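Local coordinates for putative cathepsin d (Ixodes ricinus, PDB 5N7Q), which probably cleaves proteins internally as a pepsin-family aspartic endopeptidase, and is bound here to the inhibitor pepstatin A, at residues S206-L217 with E239-L247. Sequence-based numbering, arbitrary orientation.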
# COMPACT_ATOMS: atom_id res chain seq x y z
N SER A 206 -21.41 -7.67 8.15
CA SER A 206 -21.20 -9.10 8.08
C SER A 206 -22.51 -9.76 8.46
O SER A 206 -23.14 -9.34 9.44
CB SER A 206 -20.10 -9.53 9.04
OG SER A 206 -19.79 -10.90 8.80
N VAL A 207 -22.93 -10.74 7.68
CA VAL A 207 -24.22 -11.39 7.87
C VAL A 207 -23.94 -12.88 7.93
O VAL A 207 -23.72 -13.52 6.91
CB VAL A 207 -25.18 -11.06 6.71
CG1 VAL A 207 -26.57 -11.61 6.99
CG2 VAL A 207 -25.22 -9.56 6.45
N SER A 208 -23.95 -13.45 9.12
CA SER A 208 -23.65 -14.86 9.28
C SER A 208 -24.91 -15.70 9.15
O SER A 208 -25.96 -15.31 9.65
CB SER A 208 -23.03 -15.12 10.65
OG SER A 208 -22.76 -16.49 10.81
N ALA A 209 -24.78 -16.88 8.54
CA ALA A 209 -25.82 -17.90 8.56
C ALA A 209 -26.01 -18.55 9.94
O ALA A 209 -27.07 -19.12 10.20
CB ALA A 209 -25.53 -18.97 7.50
N SER A 210 -25.02 -18.48 10.82
CA SER A 210 -25.11 -19.11 12.14
C SER A 210 -25.53 -18.15 13.28
O SER A 210 -25.74 -18.60 14.41
CB SER A 210 -23.79 -19.79 12.49
OG SER A 210 -22.76 -18.85 12.73
N LYS A 211 -25.64 -16.86 12.98
CA LYS A 211 -25.98 -15.81 13.98
C LYS A 211 -27.40 -15.28 13.70
O LYS A 211 -27.77 -15.03 12.54
CB LYS A 211 -24.98 -14.64 13.91
CG LYS A 211 -23.49 -14.95 14.14
CD LYS A 211 -23.04 -14.63 15.55
CE LYS A 211 -21.55 -14.88 15.72
NZ LYS A 211 -21.03 -14.33 17.00
N SER A 212 -28.19 -15.05 14.76
CA SER A 212 -29.52 -14.44 14.57
C SER A 212 -29.46 -13.02 13.97
O SER A 212 -30.32 -12.64 13.18
CB SER A 212 -30.34 -14.44 15.88
OG SER A 212 -29.75 -13.66 16.90
N ALA A 213 -28.45 -12.24 14.39
CA ALA A 213 -28.29 -10.84 13.96
C ALA A 213 -27.14 -10.67 12.97
O ALA A 213 -26.15 -11.37 13.09
CB ALA A 213 -28.03 -9.95 15.15
N PRO A 214 -27.27 -9.72 12.03
CA PRO A 214 -26.11 -9.29 11.31
C PRO A 214 -25.23 -8.39 12.18
O PRO A 214 -25.60 -8.07 13.30
CB PRO A 214 -26.70 -8.46 10.17
CG PRO A 214 -27.89 -7.82 10.81
CD PRO A 214 -28.44 -8.85 11.77
N GLU A 215 -24.09 -7.95 11.65
CA GLU A 215 -23.24 -6.98 12.31
C GLU A 215 -23.09 -5.82 11.34
O GLU A 215 -22.45 -5.96 10.30
CB GLU A 215 -21.88 -7.63 12.62
CG GLU A 215 -20.85 -6.73 13.27
CD GLU A 215 -21.18 -6.31 14.67
OE1 GLU A 215 -22.02 -6.93 15.34
OE2 GLU A 215 -20.56 -5.33 15.13
N LEU A 216 -23.70 -4.68 11.69
CA LEU A 216 -23.75 -3.50 10.82
C LEU A 216 -22.86 -2.40 11.38
O LEU A 216 -23.12 -1.87 12.47
CB LEU A 216 -25.20 -3.01 10.64
CG LEU A 216 -26.23 -4.04 10.17
CD1 LEU A 216 -27.61 -3.40 9.96
CD2 LEU A 216 -25.85 -4.78 8.89
N LEU A 217 -21.80 -2.07 10.64
CA LEU A 217 -20.81 -1.11 11.05
C LEU A 217 -20.76 0.01 10.02
O LEU A 217 -21.47 -0.06 9.00
CB LEU A 217 -19.46 -1.82 11.16
CG LEU A 217 -19.50 -2.88 12.27
CD1 LEU A 217 -18.30 -3.79 12.12
CD2 LEU A 217 -19.53 -2.23 13.63
N GLU A 239 -15.21 -0.09 16.28
CA GLU A 239 -15.90 -0.86 15.26
C GLU A 239 -15.18 -2.15 14.94
O GLU A 239 -15.82 -3.17 14.80
CB GLU A 239 -16.12 0.00 14.02
CG GLU A 239 -17.08 1.14 14.36
CD GLU A 239 -17.85 1.71 13.19
OE1 GLU A 239 -18.29 2.88 13.30
OE2 GLU A 239 -18.09 1.04 12.19
N VAL A 240 -13.85 -2.10 14.83
CA VAL A 240 -13.07 -3.29 14.58
C VAL A 240 -13.13 -4.26 15.76
O VAL A 240 -13.20 -5.48 15.56
CB VAL A 240 -11.63 -2.92 14.21
CG1 VAL A 240 -10.74 -4.15 14.08
CG2 VAL A 240 -11.60 -2.11 12.92
N ASP A 241 -13.14 -3.73 16.97
CA ASP A 241 -13.38 -4.59 18.16
C ASP A 241 -14.69 -5.40 18.00
O ASP A 241 -14.71 -6.60 18.20
CB ASP A 241 -13.43 -3.76 19.45
CG ASP A 241 -12.09 -3.24 19.90
OD1 ASP A 241 -11.02 -3.68 19.42
OD2 ASP A 241 -12.10 -2.34 20.78
N SER A 242 -15.78 -4.70 17.66
CA SER A 242 -17.08 -5.33 17.48
C SER A 242 -17.12 -6.31 16.31
O SER A 242 -17.69 -7.40 16.42
CB SER A 242 -18.17 -4.28 17.33
OG SER A 242 -18.22 -3.46 18.49
N LEU A 243 -16.52 -5.93 15.18
CA LEU A 243 -16.44 -6.84 14.05
C LEU A 243 -15.73 -8.13 14.45
O LEU A 243 -16.21 -9.22 14.17
CB LEU A 243 -15.76 -6.18 12.85
CG LEU A 243 -15.60 -7.02 11.59
CD1 LEU A 243 -16.90 -7.63 11.11
CD2 LEU A 243 -14.98 -6.16 10.49
N ASN A 244 -14.57 -7.99 15.07
CA ASN A 244 -13.86 -9.17 15.55
C ASN A 244 -14.63 -9.99 16.57
O ASN A 244 -14.59 -11.21 16.49
CB ASN A 244 -12.45 -8.81 16.04
CG ASN A 244 -11.49 -8.68 14.88
OD1 ASN A 244 -11.11 -9.71 14.29
ND2 ASN A 244 -11.16 -7.46 14.50
N GLN A 245 -15.38 -9.34 17.46
CA GLN A 245 -16.27 -10.08 18.37
C GLN A 245 -17.28 -10.94 17.61
O GLN A 245 -17.47 -12.12 17.95
CB GLN A 245 -17.00 -9.11 19.28
CG GLN A 245 -17.67 -9.86 20.44
CD GLN A 245 -18.28 -8.90 21.42
OE1 GLN A 245 -17.70 -7.86 21.73
NE2 GLN A 245 -19.46 -9.25 21.93
N TYR A 246 -17.89 -10.37 16.57
CA TYR A 246 -18.84 -11.12 15.74
C TYR A 246 -18.17 -12.31 15.06
O TYR A 246 -18.78 -13.36 14.89
CB TYR A 246 -19.42 -10.17 14.68
CG TYR A 246 -20.59 -10.71 13.90
CD1 TYR A 246 -21.86 -10.77 14.47
CD2 TYR A 246 -20.47 -11.08 12.56
CE1 TYR A 246 -22.95 -11.21 13.75
CE2 TYR A 246 -21.56 -11.54 11.83
CZ TYR A 246 -22.83 -11.57 12.42
OH TYR A 246 -23.93 -12.02 11.70
N LEU A 247 -16.91 -12.12 14.63
CA LEU A 247 -16.17 -13.19 13.93
C LEU A 247 -15.53 -14.23 14.83
O LEU A 247 -15.04 -15.26 14.33
CB LEU A 247 -15.10 -12.57 13.03
CG LEU A 247 -15.59 -11.61 11.93
CD1 LEU A 247 -14.38 -11.03 11.21
CD2 LEU A 247 -16.53 -12.25 10.93
O HOH W 1 -18.48 -14.94 17.49
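Two hydrogen bonds converge on the hydroxyl of Y246, the side chain that helix 237-247 pushes into the loop of 206-217. It donates to the carbonyl of A213 (OH to O 2.7 Å), meeting a lone pair in the carbonyl plane, and accepts from the backbone of S208 (N to OH 2.9 Å, N-H...O 160°); both partners lie at the ring edge, in its plane. One phenol thus ties together both limbs of the loop, and the two bonds hold its hydroxyl end in place. The loop joins strand 198-206 to its antiparallel neighbour 215-217, making a beta hairpin in the C-terminal half of the pepsin-like fold, with helix 237-247 packed against it. Apolar contacts flank the phenol and limit how far the ring can turn: E215 CB makes a CH-pi contact 3.6 Å from the centroid of the Y246 ring, while K211 CE lies over the opposite face, offset toward the rim. One turn earlier in the helix, L217 CD1 rests on L243 CB at 3.6 Å. K211, its chain bent at chi2 (-99°), reaches back to bond weakly with the Y246 carbonyl, and through a water with that of Q245. The E239 carboxylate passes alongside L217 CB to accept from C218 N.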